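Long-range contact in peptidyl-prolyl cis-trans isomerase (Hirschia baltica, PDB 5EX2), which probably catalyses the cis-trans isomerisation of peptide bonds preceding proline, as a periplasmic member of the cyclophilin family: residues 40-45 / 122-127. Sequence-based numbering, arbitrary orientation.
Sequences APEIAP and GFYNGF
The type I' turn of a beta hairpin, Tyr124 to Phe127, meets the loop between strand 33-39 and helix 45-57 through Phe127 on Ala40 and Tyr124 on Glu42. The methyl CB of Ala40 sits over one face of the Phe127 ring, 3.8 Å from its centroid and nearest the rim at CE1 and CZ, a CH-pi contact; at this buried place a single methyl lets the ring come close. Ile43 reaches Phe127 CB with its CD1, at 4.0 Å, while its side chain also touches Ile129 of strand 127-132. The loop leaves strand 33-39 of the eight-stranded cyclophilin barrel, whereas the hairpin joins strands 119-124 and 127-132 of a separate five-stranded sheet, so the contact bridges the two. Asn125 and Gly126 take the two positive-phi positions, which asparagine and glycine tolerate better than most residues. On the more exposed flank, Tyr124, its CG anti to the backbone N (chi1 171°), extends its hydroxyl to Glu42: OH donates to OE1 at 2.7 Å, on the syn side of the carboxylate and 19° out of its plane. Asn125 CG lies over one face of that ring, offset toward the rim. A phenylalanine in place of Tyr124 would probably leave the Glu42 carboxylate without this donor.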
loop_
_atom_site.group_PDB
_atom_site.type_symbol
_atom_site.label_atom_id
_atom_site.label_comp_id
_atom_site.label_asym_id
_atom_site.label_seq_id
_atom_site.Cartn_x
_atom_site.Cartn_y
_atom_site.Cartn_z
ATOM N N ALA A 40 -5.479 -3.017 -0.946
ATOM C CA ALA A 40 -6.503 -2.266 -0.235
ATOM C C ALA A 40 -7.786 -2.153 -1.061
ATOM O O ALA A 40 -8.026 -1.121 -1.699
ATOM C CB ALA A 40 -5.980 -0.886 0.104
ATOM N N PRO A 41 -8.619 -3.202 -1.051
ATOM C CA PRO A 41 -9.781 -3.215 -1.945
ATOM C C PRO A 41 -10.803 -2.130 -1.643
ATOM O O PRO A 41 -11.511 -1.696 -2.552
ATOM C CB PRO A 41 -10.411 -4.592 -1.712
ATOM C CG PRO A 41 -9.439 -5.388 -0.964
ATOM C CD PRO A 41 -8.422 -4.486 -0.355
ATOM N N GLU A 42 -10.878 -1.683 -0.398
ATOM C CA GLU A 42 -11.856 -0.675 -0.041
ATOM C C GLU A 42 -11.416 0.708 -0.545
ATOM O O GLU A 42 -12.237 1.616 -0.673
ATOM C CB GLU A 42 -12.065 -0.682 1.479
ATOM C CG GLU A 42 -12.605 -2.031 1.980
ATOM C CD GLU A 42 -12.862 -2.077 3.477
ATOM O OE1 GLU A 42 -11.907 -2.364 4.231
ATOM O OE2 GLU A 42 -14.016 -1.852 3.899
ATOM N N ILE A 43 -10.141 0.848 -0.885
ATOM C CA ILE A 43 -9.577 2.122 -1.307
ATOM C C ILE A 43 -9.558 2.246 -2.835
ATOM O O ILE A 43 -9.884 3.298 -3.392
ATOM C CB ILE A 43 -8.162 2.299 -0.723
ATOM C CG1 ILE A 43 -8.248 2.352 0.808
ATOM C CG2 ILE A 43 -7.492 3.541 -1.296
ATOM C CD1 ILE A 43 -6.911 2.376 1.513
ATOM N N ALA A 44 -9.192 1.165 -3.511
ATOM C CA ALA A 44 -9.103 1.167 -4.966
ATOM C C ALA A 44 -9.503 -0.201 -5.512
ATOM O O ALA A 44 -8.657 -0.976 -5.933
ATOM C CB ALA A 44 -7.705 1.542 -5.399
ATOM N N PRO A 45 -10.811 -0.510 -5.484
ATOM C CA PRO A 45 -11.250 -1.870 -5.810
ATOM C C PRO A 45 -10.849 -2.343 -7.206
ATOM O O PRO A 45 -10.421 -3.485 -7.362
ATOM C CB PRO A 45 -12.777 -1.791 -5.713
ATOM C CG PRO A 45 -13.122 -0.351 -5.673
ATOM C CD PRO A 45 -11.936 0.364 -5.112
ATOM N N GLY A 122 -5.458 9.857 9.331
ATOM C CA GLY A 122 -5.536 8.832 10.345
ATOM C C GLY A 122 -5.266 7.514 9.674
ATOM O O GLY A 122 -4.707 7.466 8.571
ATOM N N PHE A 123 -5.629 6.445 10.362
ATOM C CA PHE A 123 -5.348 5.094 9.889
ATOM C C PHE A 123 -6.601 4.252 9.841
ATOM O O PHE A 123 -7.474 4.351 10.714
ATOM C CB PHE A 123 -4.339 4.401 10.794
ATOM C CG PHE A 123 -2.983 5.064 10.856
ATOM C CD1 PHE A 123 -1.993 4.753 9.942
ATOM C CD2 PHE A 123 -2.699 5.979 11.855
ATOM C CE1 PHE A 123 -0.733 5.349 10.022
ATOM C CE2 PHE A 123 -1.444 6.578 11.942
ATOM C CZ PHE A 123 -0.466 6.255 11.028
ATOM N N TYR A 124 -6.653 3.376 8.849
ATOM C CA TYR A 124 -7.676 2.356 8.777
ATOM C C TYR A 124 -7.019 1.082 8.294
ATOM O O TYR A 124 -6.433 1.067 7.206
ATOM C CB TYR A 124 -8.805 2.740 7.832
ATOM C CG TYR A 124 -9.764 1.602 7.571
ATOM C CD1 TYR A 124 -10.664 1.185 8.532
ATOM C CD2 TYR A 124 -9.753 0.939 6.363
ATOM C CE1 TYR A 124 -11.530 0.135 8.287
ATOM C CE2 TYR A 124 -10.609 -0.113 6.105
ATOM C CZ TYR A 124 -11.493 -0.512 7.066
ATOM O OH TYR A 124 -12.350 -1.565 6.810
ATOM N N ASN A 125 -7.103 0.022 9.084
ATOM C CA ASN A 125 -6.526 -1.269 8.710
ATOM C C ASN A 125 -5.064 -1.154 8.341
ATOM O O ASN A 125 -4.563 -1.884 7.483
ATOM C CB ASN A 125 -7.322 -1.872 7.555
ATOM C CG ASN A 125 -8.478 -2.701 8.036
ATOM O OD1 ASN A 125 -8.809 -2.693 9.216
ATOM N ND2 ASN A 125 -9.094 -3.435 7.123
ATOM N N GLY A 126 -4.368 -0.248 9.007
ATOM C CA GLY A 126 -2.946 -0.077 8.795
ATOM C C GLY A 126 -2.600 0.769 7.588
ATOM O O GLY A 126 -1.417 0.999 7.314
ATOM N N PHE A 127 -3.610 1.209 6.844
ATOM C CA PHE A 127 -3.391 2.095 5.711
ATOM C C PHE A 127 -3.517 3.534 6.166
ATOM O O PHE A 127 -4.416 3.860 6.953
ATOM C CB PHE A 127 -4.390 1.830 4.588
ATOM C CG PHE A 127 -4.330 0.418 4.035
ATOM C CD1 PHE A 127 -3.324 0.043 3.160
ATOM C CD2 PHE A 127 -5.268 -0.545 4.390
ATOM C CE1 PHE A 127 -3.253 -1.244 2.644
ATOM C CE2 PHE A 127 -5.183 -1.841 3.868
ATOM C CZ PHE A 127 -4.187 -2.172 2.999
#